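Local structure of 5' nucleotidase family protein (Staphylococcus aureus subsp. aureus, 4Q7F) at residues Glu56-Arg59 with Arg60-Asp63; Asp306-Leu309 with Arg310-Glu314; Thr376-Asp379 with Val380-Tyr384. The protein belongs to the 5'-nucleotidase family, pairing a calcineurin-like phosphoesterase domain with a C-terminal nucleotidase domain, and binds manganese and magnesium in the former and 2'-deoxyadenosine with residues of both. All blocks are in the same frame, centred on the assembly; numbering follows the deposited sequence.

Interaction 1. Residues Glu56-Arg59 with Arg60-Asp63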
loop_
_atom_site.group_PDB
_atom_site.type_symbol
_atom_site.label_atom_id
_atom_site.label_comp_id
_atom_site.label_asym_id
_atom_site.label_seq_id
_atom_site.Cartn_x
_atom_site.Cartn_y
_atom_site.Cartn_z
ATOM N N GLU A 56 -13.955 21.405 0.616
ATOM C CA GLU A 56 -14.760 22.443 -0.020
ATOM C C GLU A 56 -15.427 23.367 0.998
ATOM O O GLU A 56 -15.327 24.586 0.895
ATOM C CB GLU A 56 -15.774 21.806 -0.978
ATOM C CG GLU A 56 -15.127 21.248 -2.226
ATOM C CD GLU A 56 -14.390 22.316 -3.020
ATOM O OE1 GLU A 56 -15.058 23.205 -3.565
ATOM O OE2 GLU A 56 -13.147 22.245 -3.127
ATOM N N GLN A 57 -16.102 22.800 1.997
ATOM C CA GLN A 57 -16.708 23.624 3.022
ATOM C C GLN A 57 -15.673 24.428 3.820
ATOM O O GLN A 57 -15.850 25.606 4.029
ATOM C CB GLN A 57 -17.576 22.790 3.973
ATOM C CG GLN A 57 -18.783 22.212 3.276
ATOM C CD GLN A 57 -19.738 21.506 4.198
ATOM O OE1 GLN A 57 -20.933 21.801 4.201
ATOM N NE2 GLN A 57 -19.227 20.574 4.990
ATOM N N ASP A 58 -14.596 23.787 4.252
ATOM C CA ASP A 58 -13.590 24.452 5.095
ATOM C C ASP A 58 -12.699 25.516 4.443
ATOM O O ASP A 58 -12.188 26.406 5.117
ATOM C CB ASP A 58 -12.613 23.392 5.613
ATOM C CG ASP A 58 -11.731 23.916 6.739
ATOM O OD1 ASP A 58 -12.250 24.031 7.856
ATOM O OD2 ASP A 58 -10.521 24.162 6.536
ATOM N N ARG A 59 -12.453 25.371 3.147
ATOM C CA ARG A 59 -11.494 26.216 2.456
ATOM C C ARG A 59 -11.982 27.640 2.213
ATOM O O ARG A 59 -11.163 28.549 2.043
ATOM C CB ARG A 59 -11.083 25.564 1.116
ATOM C CG ARG A 59 -12.178 25.582 0.066
ATOM C CD ARG A 59 -11.837 24.757 -1.163
ATOM N NE ARG A 59 -10.565 25.142 -1.782
ATOM C CZ ARG A 59 -10.160 24.741 -2.985
ATOM N NH1 ARG A 59 -10.914 23.926 -3.732
ATOM N NH2 ARG A 59 -8.985 25.164 -3.445
ATOM N N ARG A 60 -13.300 27.823 2.223
ATOM C CA ARG A 60 -13.900 29.119 1.953
ATOM C C ARG A 60 -13.445 30.240 2.918
ATOM O O ARG A 60 -13.416 31.387 2.528
ATOM C CB ARG A 60 -15.424 28.975 1.940
ATOM C CG ARG A 60 -16.172 30.214 1.487
ATOM C CD ARG A 60 -17.679 30.007 1.585
ATOM N NE ARG A 60 -18.427 31.240 1.326
ATOM C CZ ARG A 60 -18.562 32.233 2.203
ATOM N NH1 ARG A 60 -19.267 33.316 1.879
ATOM N NH2 ARG A 60 -17.974 32.167 3.403
ATOM N N GLN A 61 -13.066 29.899 4.155
ATOM C CA GLN A 61 -12.625 30.903 5.133
ATOM C C GLN A 61 -11.244 31.512 4.834
ATOM O O GLN A 61 -10.918 32.583 5.341
ATOM C CB GLN A 61 -12.590 30.308 6.541
ATOM C CG GLN A 61 -11.561 29.215 6.723
ATOM C CD GLN A 61 -11.587 28.595 8.105
ATOM O OE1 GLN A 61 -11.341 29.265 9.103
ATOM N NE2 GLN A 61 -11.829 27.302 8.164
ATOM N N TYR A 62 -10.436 30.835 4.030
ATOM C CA TYR A 62 -9.091 31.312 3.714
ATOM C C TYR A 62 -9.068 32.187 2.479
ATOM O O TYR A 62 -9.977 32.124 1.664
ATOM C CB TYR A 62 -8.162 30.120 3.585
ATOM C CG TYR A 62 -8.120 29.332 4.868
ATOM C CD1 TYR A 62 -7.473 29.835 5.977
ATOM C CD2 TYR A 62 -8.765 28.109 4.985
ATOM C CE1 TYR A 62 -7.437 29.131 7.172
ATOM C CE2 TYR A 62 -8.740 27.395 6.180
ATOM C CZ TYR A 62 -8.065 27.916 7.266
ATOM O OH TYR A 62 -8.036 27.226 8.445
ATOM N N ASP A 63 -8.044 33.021 2.357
ATOM C CA ASP A 63 -7.926 33.934 1.209
ATOM C C ASP A 63 -7.722 33.151 -0.092
ATOM O O ASP A 63 -8.220 33.535 -1.139
ATOM C CB ASP A 63 -6.774 34.912 1.419
ATOM C CG ASP A 63 -6.985 35.826 2.625
ATOM O OD1 ASP A 63 -8.137 36.044 3.056
ATOM O OD2 ASP A 63 -5.986 36.342 3.130
HETATM O O HOH W 1 -15.033 27.801 5.565
HETATM O O HOH W 2 -9.770 29.781 0.119
#

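Interaction 2. Residues Asp306-Leu309 with Arg310-Glu314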
loop_
_atom_site.group_PDB
_atom_site.type_symbol
_atom_site.label_atom_id
_atom_site.label_comp_id
_atom_site.label_asym_id
_atom_site.label_seq_id
_atom_site.Cartn_x
_atom_site.Cartn_y
_atom_site.Cartn_z
ATOM N N ASP A 306 -23.279 9.218 -9.915
ATOM C CA ASP A 306 -22.366 8.594 -8.988
ATOM C C ASP A 306 -23.050 7.427 -8.260
ATOM O O ASP A 306 -22.447 6.390 -8.095
ATOM C CB ASP A 306 -21.802 9.612 -7.991
ATOM C CG ASP A 306 -20.858 10.603 -8.633
ATOM O OD1 ASP A 306 -20.630 10.548 -9.858
ATOM O OD2 ASP A 306 -20.318 11.452 -7.912
ATOM N N GLN A 307 -24.286 7.588 -7.801
ATOM C CA GLN A 307 -24.963 6.474 -7.125
ATOM C C GLN A 307 -25.237 5.331 -8.116
ATOM O O GLN A 307 -25.184 4.163 -7.740
ATOM C CB GLN A 307 -26.242 6.918 -6.401
ATOM C CG GLN A 307 -26.029 7.772 -5.139
ATOM C CD GLN A 307 -25.501 7.009 -3.918
ATOM O OE1 GLN A 307 -24.548 6.227 -3.996
ATOM N NE2 GLN A 307 -26.106 7.281 -2.760
ATOM N N HIS A 308 -25.506 5.662 -9.382
ATOM C CA HIS A 308 -25.703 4.628 -10.379
ATOM C C HIS A 308 -24.421 3.793 -10.541
ATOM O O HIS A 308 -24.482 2.575 -10.577
ATOM C CB HIS A 308 -26.142 5.229 -11.701
ATOM C CG HIS A 308 -26.332 4.215 -12.774
ATOM N ND1 HIS A 308 -27.216 3.166 -12.647
ATOM C CD2 HIS A 308 -25.767 4.090 -13.998
ATOM C CE1 HIS A 308 -27.184 2.431 -13.747
ATOM N NE2 HIS A 308 -26.316 2.973 -14.584
ATOM N N LEU A 309 -23.264 4.460 -10.578
ATOM C CA LEU A 309 -21.978 3.768 -10.669
ATOM C C LEU A 309 -21.759 2.879 -9.444
ATOM O O LEU A 309 -21.353 1.729 -9.583
ATOM C CB LEU A 309 -20.838 4.774 -10.839
ATOM C CG LEU A 309 -19.392 4.255 -10.828
ATOM C CD1 LEU A 309 -19.182 3.145 -11.845
ATOM C CD2 LEU A 309 -18.417 5.395 -11.074
ATOM N N ARG A 310 -21.994 3.414 -8.241
ATOM C CA ARG A 310 -21.894 2.623 -7.005
ATOM C C ARG A 310 -22.757 1.353 -7.135
ATOM O O ARG A 310 -22.330 0.276 -6.769
ATOM C CB ARG A 310 -22.353 3.469 -5.804
ATOM C CG ARG A 310 -22.658 2.748 -4.482
ATOM C CD ARG A 310 -21.452 2.537 -3.618
ATOM N NE ARG A 310 -21.710 1.717 -2.431
ATOM C CZ ARG A 310 -21.895 2.154 -1.179
ATOM N NH1 ARG A 310 -21.870 3.441 -0.878
ATOM N NH2 ARG A 310 -22.088 1.265 -0.201
ATOM N N LYS A 311 -23.973 1.493 -7.642
ATOM C CA LYS A 311 -24.876 0.329 -7.798
ATOM C C LYS A 311 -24.302 -0.728 -8.735
ATOM O O LYS A 311 -24.363 -1.924 -8.434
ATOM C CB LYS A 311 -26.263 0.751 -8.313
ATOM C CG LYS A 311 -27.244 -0.409 -8.459
ATOM C CD LYS A 311 -28.525 0.048 -9.135
ATOM C CE LYS A 311 -29.577 -1.056 -9.165
ATOM N NZ LYS A 311 -29.152 -2.290 -9.878
ATOM N N GLN A 312 -23.792 -0.288 -9.888
ATOM C CA GLN A 312 -23.157 -1.197 -10.849
ATOM C C GLN A 312 -22.010 -1.921 -10.161
ATOM O O GLN A 312 -21.834 -3.130 -10.313
ATOM C CB GLN A 312 -22.626 -0.424 -12.044
ATOM C CG GLN A 312 -23.716 0.058 -12.999
ATOM C CD GLN A 312 -23.173 0.998 -14.052
ATOM O OE1 GLN A 312 -22.299 1.830 -13.772
ATOM N NE2 GLN A 312 -23.711 0.907 -15.262
ATOM N N LEU A 313 -21.245 -1.167 -9.390
ATOM C CA LEU A 313 -20.121 -1.714 -8.670
ATOM C C LEU A 313 -20.594 -2.765 -7.670
ATOM O O LEU A 313 -20.079 -3.884 -7.653
ATOM C CB LEU A 313 -19.362 -0.585 -7.963
ATOM C CG LEU A 313 -18.237 -1.026 -7.025
ATOM C CD1 LEU A 313 -17.262 -1.963 -7.724
ATOM C CD2 LEU A 313 -17.523 0.219 -6.501
ATOM N N GLU A 314 -21.585 -2.421 -6.848
ATOM C CA GLU A 314 -22.107 -3.389 -5.862
ATOM C C GLU A 314 -22.691 -4.616 -6.564
ATOM O O GLU A 314 -22.495 -5.757 -6.129
ATOM C CB GLU A 314 -23.146 -2.732 -4.949
ATOM C CG GLU A 314 -22.601 -1.583 -4.093
ATOM C CD GLU A 314 -21.558 -1.992 -3.082
ATOM O OE1 GLU A 314 -21.343 -3.228 -2.814
ATOM O OE2 GLU A 314 -20.944 -1.050 -2.519
HETATM O O HOH W 3 -22.470 5.815 -2.204
#

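Interaction 3. Residues Thr376-Asp379 with Val380-Tyr384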
loop_
_atom_site.group_PDB
_atom_site.type_symbol
_atom_site.label_atom_id
_atom_site.label_comp_id
_atom_site.label_asym_id
_atom_site.label_seq_id
_atom_site.Cartn_x
_atom_site.Cartn_y
_atom_site.Cartn_z
ATOM N N THR A 376 -18.931 -14.714 -3.320
ATOM C CA THR A 376 -19.186 -13.687 -4.334
ATOM C C THR A 376 -17.861 -12.996 -4.712
ATOM O O THR A 376 -16.833 -13.210 -4.055
ATOM C CB THR A 376 -20.162 -12.618 -3.815
ATOM O OG1 THR A 376 -19.568 -11.943 -2.704
ATOM C CG2 THR A 376 -21.496 -13.253 -3.374
HETATM N N MSE A 377 -17.898 -12.173 -5.755
HETATM C CA MSE A 377 -16.707 -11.425 -6.207
HETATM C C MSE A 377 -16.145 -10.623 -5.030
HETATM O O MSE A 377 -14.920 -10.571 -4.820
HETATM C CB MSE A 377 -17.112 -10.564 -7.405
HETATM C CG MSE A 377 -15.964 -9.747 -7.995
HETATM SE SE MSE A 377 -14.361 -10.850 -8.410
HETATM C CE MSE A 377 -15.063 -11.420 -10.146
ATOM N N ARG A 378 -17.055 -10.038 -4.246
ATOM C CA ARG A 378 -16.728 -9.247 -3.034
ATOM C C ARG A 378 -15.800 -10.032 -2.106
ATOM O O ARG A 378 -14.796 -9.525 -1.645
ATOM C CB ARG A 378 -18.014 -8.903 -2.264
ATOM C CG ARG A 378 -17.851 -7.888 -1.112
ATOM C CD ARG A 378 -19.138 -7.647 -0.325
ATOM N NE ARG A 378 -20.238 -7.310 -1.212
ATOM C CZ ARG A 378 -20.541 -6.086 -1.618
ATOM N NH1 ARG A 378 -19.864 -5.020 -1.183
ATOM N NH2 ARG A 378 -21.540 -5.937 -2.461
ATOM N N ASP A 379 -16.162 -11.277 -1.849
ATOM C CA ASP A 379 -15.390 -12.147 -0.961
ATOM C C ASP A 379 -14.017 -12.481 -1.508
ATOM O O ASP A 379 -13.044 -12.498 -0.766
ATOM C CB ASP A 379 -16.190 -13.408 -0.679
ATOM C CG ASP A 379 -17.587 -13.094 -0.168
ATOM O OD1 ASP A 379 -17.701 -12.365 0.840
ATOM O OD2 ASP A 379 -18.569 -13.557 -0.769
ATOM N N VAL A 380 -13.926 -12.744 -2.810
ATOM C CA VAL A 380 -12.653 -13.085 -3.433
ATOM C C VAL A 380 -11.675 -11.922 -3.329
ATOM O O VAL A 380 -10.498 -12.106 -3.004
ATOM C CB VAL A 380 -12.823 -13.476 -4.925
ATOM C CG1 VAL A 380 -11.469 -13.573 -5.612
ATOM C CG2 VAL A 380 -13.602 -14.776 -5.076
ATOM N N ILE A 381 -12.171 -10.722 -3.625
ATOM C CA ILE A 381 -11.334 -9.534 -3.584
ATOM C C ILE A 381 -10.853 -9.238 -2.158
ATOM O O ILE A 381 -9.684 -8.905 -1.964
ATOM C CB ILE A 381 -12.044 -8.300 -4.185
ATOM C CG1 ILE A 381 -12.342 -8.527 -5.680
ATOM C CG2 ILE A 381 -11.137 -7.097 -4.026
ATOM C CD1 ILE A 381 -13.145 -7.430 -6.375
ATOM N N ASN A 382 -11.740 -9.355 -1.175
ATOM C CA ASN A 382 -11.357 -9.118 0.214
ATOM C C ASN A 382 -10.281 -10.066 0.675
ATOM O O ASN A 382 -9.418 -9.685 1.463
ATOM C CB ASN A 382 -12.580 -9.192 1.150
ATOM C CG ASN A 382 -13.462 -7.968 1.030
ATOM O OD1 ASN A 382 -12.967 -6.885 0.749
ATOM N ND2 ASN A 382 -14.756 -8.124 1.246
ATOM N N ASN A 383 -10.323 -11.294 0.185
ATOM C CA ASN A 383 -9.290 -12.285 0.554
ATOM C C ASN A 383 -7.988 -12.159 -0.248
ATOM O O ASN A 383 -6.948 -12.574 0.217
ATOM C CB ASN A 383 -9.878 -13.670 0.505
ATOM C CG ASN A 383 -10.813 -13.910 1.676
ATOM O OD1 ASN A 383 -10.358 -14.086 2.803
ATOM N ND2 ASN A 383 -12.111 -13.888 1.426
ATOM N N TYR A 384 -8.047 -11.563 -1.429
ATOM C CA TYR A 384 -6.820 -11.323 -2.212
ATOM C C TYR A 384 -6.950 -9.937 -2.820
ATOM O O TYR A 384 -7.294 -9.829 -3.986
ATOM C CB TYR A 384 -6.595 -12.375 -3.326
ATOM C CG TYR A 384 -5.122 -12.535 -3.547
ATOM C CD1 TYR A 384 -4.390 -11.562 -4.200
ATOM C CD2 TYR A 384 -4.435 -13.597 -2.963
ATOM C CE1 TYR A 384 -3.022 -11.680 -4.336
ATOM C CE2 TYR A 384 -3.064 -13.712 -3.092
ATOM C CZ TYR A 384 -2.369 -12.752 -3.771
ATOM O OH TYR A 384 -1.012 -12.830 -3.892
#

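Interaction 1. Residues Glu56-Arg59 with Arg60-Asp63
Gln61 folds its amide back over the last turn of the helix, and NE2 donates to Asp58 O at 3.2 Å. The N-H...O angle is 157°, and the donor lies in the carbonyl plane, on a lone pair. Gln61 CG sits between its own backbone N and carbonyl carbon (chi1 66°), and the chain runs straight on from there, which carries the amide to Asp58. The Asp58 carboxylate turns OD2 to the edge of the Tyr62 ring, in its plane, 3.7 Å from CE2; CG of Gln61 rests on one face of that ring, toward the rim.

This is where helix 48-59 of the calcineurin-like phosphoesterase domain gives way to the loop leading into strand 65-69. A type I turn from Arg59 to Tyr62 makes the bend, closed by Tyr62 N to Arg59 O at 3.1 Å. The tight side faces the sheet: Tyr62 packs on Ala21, Tyr23 and Val275, while Asp58 OD2 is held by Tyr23 OH and a salt bridge to Arg273. Arg59 turns back along the helix, its NH1 2.9 Å from Glu56 OE2, an oxygen that Lys67 also grips; Arg59 NE donates to Ser65 OG.

The outer side is looser and wetter. One water donates to Gln57 O, another joins Arg59 O (2.7 Å) to Tyr62 O, and Arg60 stretches its extended chain away from the helix.

Interaction 2. Residues Asp306-Leu309 with Arg310-Glu314
Gln312 reaches back one turn to His308, its CG lying over one face of the imidazole toward the rim, 4.2 Å above the plane. The two side chains cross at an angle, with amide and ring planes 38° apart, and NE2 of the amide comes within 3.4 Å of His308 NE2 without bonding to it. Two different first torsions bring them together: His308 CG stands opposite its own backbone N (chi1 179°), whereas Gln312 CG lies beside the N and opposite the carbonyl carbon. From there the Gln312 chain is extended, and its OE1 ends 3.9 Å from CD1 of Leu309.

All of this rides on helix 304-317, where regular i to i+4 bonds join Arg310 N to Asp306 O, Lys311 N to Gln307 O, Gln312 N to His308 O and Leu313 N to Leu309 O. The helix is amphipathic: Leu309 and Leu313 pack on Phe79 of helix 78-85, and Leu309 also meets Phe96 of helix 91-99, while His308 and Lys311 face outward.

Gln307 is modelled in two conformers. In one of them it lies beside Arg310, pointing the same way, and a water bridges its OE1 to Arg310 NH1. Arg310 bends at chi2 (86°), which swings its NE to Glu314 OE2, a salt bridge of 2.9 Å using the anti lone pair of that oxygen. Arg310 NH2 is anchored by the backbone carbonyls of Arg40 and Gln42.

Interaction 3. Residues Thr376-Asp379 with Val380-Tyr384
Met377 meets Ile381, and Asp379 meets Asn383, one turn apart on the short helix 377-383 of the C-terminal nucleotidase domain, with Thr376 as its N-cap, at the end of strand 374-376.

Capping bonds come first. Asp379, at the N3 position, supplies the side-chain half of a capping box: its carboxylate turns back to the start of the helix, and OD2 takes two donors from Thr376, the backbone N at 2.8 Å, on the anti lone pair, and OG1 at 2.7 Å, from above the carboxylate plane. The carboxylate gets there because Asp379 CG stands beside its own backbone N (chi1 -53°). With its negative charge by the N-terminus, Asp379 is probably favoured by the helix dipole.

Backbone bonds build the turns themselves. Val380 N donates to Thr376 O, Ile381 N to Met377 O and Asn382 N to Arg378 O, the second of these nearly straight along its C=O.

Apolar contacts line one flank. Met377, modelled as selenomethionine, bends at chi2 and chi3 and crosses Ile381 at a slant, with CG 4.0 Å from CD1 and SE 4.1 Å from CG1. Both side chains lie on Trp316 of helix 304-317, and Val380 packs on Ala502 and Ile506 of helix 501-511.

Polar side chains take another flank. Arg378 and Asn382 run side by side, CG of the arginine 3.9 Å from ND2 of the asparagine; the guanidinium goes on to Glu314 and Asp318. Asn383, in the last turn, bonds through OD1 to Gly370 N. Asp379 O is gripped by both nitrogens of Asn383, which approach from opposite faces of the carbonyl plane: N at 3.1 Å and ND2 at 2.8 Å.

Interactions 2 and 3 meet directly: Glu314 OE1 and Arg378 NH2 form a salt bridge of 2.7 Å, tying helix 304-317 to helix 377-383, and their centres are about 18 Å apart. Glu314 thus serves both contacts, one carboxylate oxygen for each arginine. Interaction 1 stands apart in the phosphoesterase domain, its centre about 30 Å from that of interaction 2 and 39 Å from that of interaction 3. Interaction 3 is linked to the ligand pocket: the Ile381 side chain is about 12 Å from the bound 2'-deoxyadenosine, while Tyr384 bonds through OH to Asn388 and meets Phe365 edge-to-face, both pocket residues.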